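Local coordinates for protein N-acetylneuraminic acid (Sialic acid) synthetase (Leptospira borgpetersenii serovar Hardjo-bovis, PDB 6NCS) that probably makes sialic acid (N-acetylneuraminate) or its 9-phosphate, as a manganese-binding enzyme of the NeuB family with a TIM-barrel fold, at residues P183-E186 against I187-N190; L252-L255 against V256-E260. All blocks are in the same frame, centred on the assembly; numbering follows the deposited sequence.

Contact 1 of 2, residues P183-E186 against I187-N190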
loop_
_atom_site.group_PDB
_atom_site.type_symbol
_atom_site.label_atom_id
_atom_site.label_comp_id
_atom_site.label_asym_id
_atom_site.label_seq_id
_atom_site.Cartn_x
_atom_site.Cartn_y
_atom_site.Cartn_z
ATOM N N PRO A 183 0.295 -6.314 22.308
ATOM C CA PRO A 183 0.818 -6.072 20.959
ATOM C C PRO A 183 -0.297 -5.650 20.010
ATOM O O PRO A 183 -1.473 -5.887 20.296
ATOM C CB PRO A 183 1.397 -7.431 20.560
ATOM C CG PRO A 183 0.581 -8.417 21.317
ATOM C CD PRO A 183 0.180 -7.755 22.610
ATOM N N MET A 184 0.063 -5.039 18.889
ATOM C CA MET A 184 -0.937 -4.529 17.961
ATOM C C MET A 184 -1.386 -5.653 17.037
ATOM O O MET A 184 -0.561 -6.296 16.379
ATOM C CB MET A 184 -0.386 -3.355 17.158
ATOM C CG MET A 184 -1.457 -2.657 16.337
ATOM S SD MET A 184 -0.775 -1.757 14.952
ATOM C CE MET A 184 -0.216 -3.155 13.968
ATOM N N ASN A 185 -2.692 -5.897 16.999
ATOM C CA ASN A 185 -3.251 -6.923 16.133
ATOM C C ASN A 185 -3.473 -6.369 14.725
ATOM O O ASN A 185 -3.585 -5.162 14.521
ATOM C CB ASN A 185 -4.559 -7.444 16.718
ATOM C CG ASN A 185 -4.397 -7.958 18.142
ATOM O OD1 ASN A 185 -3.477 -8.725 18.437
ATOM N ND2 ASN A 185 -5.281 -7.523 19.034
ATOM N N GLU A 186 -3.540 -7.283 13.750
ATOM C CA GLU A 186 -3.676 -6.901 12.341
ATOM C C GLU A 186 -4.847 -5.953 12.116
ATOM O O GLU A 186 -4.717 -4.937 11.423
ATOM C CB GLU A 186 -3.873 -8.147 11.467
ATOM C CG GLU A 186 -2.617 -8.883 11.100
ATOM C CD GLU A 186 -2.884 -10.066 10.181
ATOM O OE1 GLU A 186 -4.059 -10.335 9.838
ATOM O OE2 GLU A 186 -1.909 -10.734 9.795
ATOM N N ILE A 187 -6.013 -6.284 12.673
ATOM C CA ILE A 187 -7.206 -5.503 12.371
ATOM C C ILE A 187 -7.173 -4.120 12.994
ATOM O O ILE A 187 -8.049 -3.304 12.692
ATOM C CB ILE A 187 -8.498 -6.218 12.815
ATOM C CG1 ILE A 187 -8.573 -6.317 14.338
ATOM C CG2 ILE A 187 -8.604 -7.592 12.161
ATOM C CD1 ILE A 187 -9.919 -6.808 14.835
ATOM N N ASP A 188 -6.184 -3.827 13.840
ATOM C CA ASP A 188 -6.060 -2.515 14.458
ATOM C C ASP A 188 -5.065 -1.602 13.750
ATOM O O ASP A 188 -4.919 -0.452 14.157
ATOM C CB ASP A 188 -5.640 -2.657 15.924
ATOM C CG ASP A 188 -6.781 -3.086 16.821
ATOM O OD1 ASP A 188 -7.950 -2.813 16.474
ATOM O OD2 ASP A 188 -6.503 -3.693 17.878
ATOM N N ALA A 189 -4.399 -2.079 12.688
ATOM C CA ALA A 189 -3.305 -1.322 12.088
ATOM C C ALA A 189 -3.777 -0.011 11.473
ATOM O O ALA A 189 -3.049 0.994 11.506
ATOM C CB ALA A 189 -2.598 -2.174 11.034
ATOM N N ASN A 190 -4.975 -0.005 10.881
ATOM C CA ASN A 190 -5.534 1.178 10.220
ATOM C C ASN A 190 -4.504 1.854 9.310
ATOM O O ASN A 190 -4.284 3.067 9.364
ATOM C CB ASN A 190 -6.077 2.168 11.256
ATOM C CG ASN A 190 -6.953 3.235 10.634
ATOM O OD1 ASN A 190 -7.416 3.077 9.512
ATOM N ND2 ASN A 190 -7.179 4.328 11.361
HETATM O O HOH W 1 -4.121 -4.457 18.674
HETATM O O HOH W 2 -7.393 -6.338 18.778
#
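Met184 meets Ala189 across two overlapping type I beta turns, 185-188 and 186-189, in the loop that follows strand 173-178 of the TIM barrel. Its first torsion points CG away from the backbone N (chi1 -171°), and with chi2 also extended SD is carried to 3.8 Å from Ala189 CA; the bend at chi3 then turns Met184 CE onto Ala189 CB at 3.9 Å. The buried Met184 side chain also touches Tyr207 and Asp209 of strand 205-209, while its backbone bonds to that of the manganese ligand His210, placing the turns close to the metal site.

Asn185 opens the first turn, its O accepting Asp188 N at 3.0 Å. The donor stands well above the carbonyl plane. Outside the backbone, the Asn185 amide and Asp188 carboxylate run side by side in the same direction, their planes 35° apart, without touching closely. Water 1 bridges the Asn185 backbone to the Asp188 carboxylate, accepting from Asn185 N at 2.6 Å and donating to Asp188 OD2 at 2.6 Å. The same OD2 bonds to Ser276 of the second subunit.

The Glu186 carboxylate forms a salt bridge, through OE2, with Arg261 of the second subunit. Its carbonyl closes the second turn: Glu186 O accepts Ala189 N at 3.1 Å through a nearly straight bond (167°), and Ala189 CB rests 3.5 Å from that same oxygen.

Contact 2 of 2, residues L252-L255 against V256-E260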
loop_
_atom_site.group_PDB
_atom_site.type_symbol
_atom_site.label_atom_id
_atom_site.label_comp_id
_atom_site.label_asym_id
_atom_site.label_seq_id
_atom_site.Cartn_x
_atom_site.Cartn_y
_atom_site.Cartn_z
ATOM N N LEU A 252 15.283 -7.474 11.136
ATOM C CA LEU A 252 15.513 -6.076 10.780
ATOM C C LEU A 252 16.160 -5.960 9.403
ATOM O O LEU A 252 15.802 -5.079 8.610
ATOM C CB LEU A 252 16.386 -5.403 11.844
ATOM C CG LEU A 252 16.723 -3.917 11.681
ATOM C CD1 LEU A 252 15.481 -3.052 11.642
ATOM C CD2 LEU A 252 17.663 -3.457 12.801
ATOM N N ALA A 253 17.138 -6.819 9.116
ATOM C CA ALA A 253 17.790 -6.777 7.811
ATOM C C ALA A 253 16.799 -7.104 6.702
ATOM O O ALA A 253 16.843 -6.506 5.621
ATOM C CB ALA A 253 18.965 -7.751 7.780
ATOM N N LYS A 254 15.903 -8.060 6.950
ATOM C CA LYS A 254 14.866 -8.368 5.969
ATOM C C LYS A 254 13.892 -7.208 5.808
ATOM O O LYS A 254 13.432 -6.933 4.692
ATOM C CB LYS A 254 14.129 -9.646 6.381
ATOM C CG LYS A 254 13.107 -10.144 5.395
ATOM C CD LYS A 254 13.796 -10.594 4.116
ATOM C CE LYS A 254 13.276 -11.936 3.644
ATOM N NZ LYS A 254 14.068 -12.419 2.479
ATOM N N LEU A 255 13.563 -6.515 6.908
ATOM C CA LEU A 255 12.726 -5.321 6.807
ATOM C C LEU A 255 13.366 -4.298 5.888
ATOM O O LEU A 255 12.691 -3.701 5.042
ATOM C CB LEU A 255 12.492 -4.715 8.195
ATOM C CG LEU A 255 11.706 -3.403 8.286
ATOM C CD1 LEU A 255 10.271 -3.537 7.744
ATOM C CD2 LEU A 255 11.685 -2.932 9.742
ATOM N N VAL A 256 14.674 -4.094 6.027
ATOM C CA VAL A 256 15.369 -3.122 5.188
ATOM C C VAL A 256 15.311 -3.537 3.722
ATOM O O VAL A 256 14.986 -2.727 2.844
ATOM C CB VAL A 256 16.821 -2.941 5.671
ATOM C CG1 VAL A 256 17.626 -2.136 4.657
ATOM C CG2 VAL A 256 16.837 -2.246 7.054
ATOM N N THR A 257 15.658 -4.795 3.420
ATOM C CA THR A 257 15.752 -5.166 2.006
ATOM C C THR A 257 14.371 -5.309 1.384
ATOM O O THR A 257 14.189 -5.020 0.192
ATOM C CB THR A 257 16.559 -6.461 1.803
ATOM O OG1 THR A 257 15.942 -7.554 2.489
ATOM C CG2 THR A 257 17.990 -6.290 2.307
ATOM N N GLU A 258 13.388 -5.745 2.168
ATOM C CA GLU A 258 12.041 -5.848 1.622
ATOM C C GLU A 258 11.419 -4.473 1.435
ATOM O O GLU A 258 10.666 -4.262 0.480
ATOM C CB GLU A 258 11.178 -6.732 2.517
ATOM C CG GLU A 258 11.502 -8.231 2.364
ATOM C CD GLU A 258 11.075 -8.790 1.006
ATOM O OE1 GLU A 258 9.900 -9.190 0.859
ATOM O OE2 GLU A 258 11.917 -8.834 0.086
ATOM N N THR A 259 11.743 -3.514 2.307
ATOM C CA THR A 259 11.279 -2.148 2.089
ATOM C C THR A 259 11.815 -1.595 0.777
ATOM O O THR A 259 11.071 -0.968 0.008
ATOM C CB THR A 259 11.701 -1.255 3.252
ATOM O OG1 THR A 259 10.989 -1.642 4.428
ATOM C CG2 THR A 259 11.381 0.180 2.940
ATOM N N GLU A 260 13.102 -1.826 0.502
ATOM C CA GLU A 260 13.680 -1.357 -0.749
ATOM C C GLU A 260 12.992 -2.019 -1.934
ATOM O O GLU A 260 12.704 -1.368 -2.945
ATOM C CB GLU A 260 15.189 -1.622 -0.752
ATOM C CG GLU A 260 15.942 -0.734 0.245
ATOM C CD GLU A 260 17.353 -1.222 0.618
ATOM O OE1 GLU A 260 17.707 -2.401 0.370
ATOM O OE2 GLU A 260 18.110 -0.408 1.187
HETATM O O HOH W 3 17.644 -9.352 3.898
#
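The peptide carbonyl of Leu255 is approached from both faces by Thr259, whose N comes from one and whose hydroxyl comes from the other. Thr259 N lies 2.9 Å from Leu255 O, the regular helical bond, and Thr259 OG1 donates to this oxygen at 2.7 Å. Both donors are tilted 31° from the carbonyl plane. With OG1 beside its own backbone N (chi1 -68°), the threonine folds its hydroxyl back onto the preceding turn, which satisfies a buried polar group within the helix; Leu255 CD1 runs alongside, 3.9 Å from Thr259 OG1.

One residue earlier, the Lys254 carbonyl receives Glu258 N at 2.8 Å. Here the side chains do the outer packing: Lys254 bends at chi2 and chi3 and lies beside Glu258, Lys254 CD touching Glu258 CG at 3.7 Å. The opposite charges could attract, but Lys254 NZ and Glu258 OE2 are not in contact, and the carboxylate instead forms a salt bridge with Arg261, further along the helix. Thr257 OG1, on the exposed flank, bonds to water 3 at 2.8 Å.

On the inner side, Val256 CG2 sits 3.4 Å from Leu252 O. Leu252, Leu255, Val256 and Thr259 together face strands 27-33 and 227-231 and helix 215-222, an amphipathic arrangement characteristic of an outer helix of the TIM barrel.

Both contacts are local and partly buried, but they occupy different parts of the fold. Contact 1 belongs to a loop beside the metal site and at the subunit interface, whereas contact 2 is part of helix 249-266 on the outside of the strands, and no other chain touches its segments. Their centres are about 21 Å apart. Met184 and Ala189 are buried in contact 1, Asn185 and Ile187 exposed; in contact 2 Leu252, Leu255, Val256 and Thr259 are buried, Lys254 and Thr257 exposed. Helix 215-222 packs on both. Water and the neighbouring subunit supplement beta turns in contact 1, a threonine hydroxyl the helical bonds in contact 2. The same arginine position serves an intersubunit pair in one and an intrachain pair in the other.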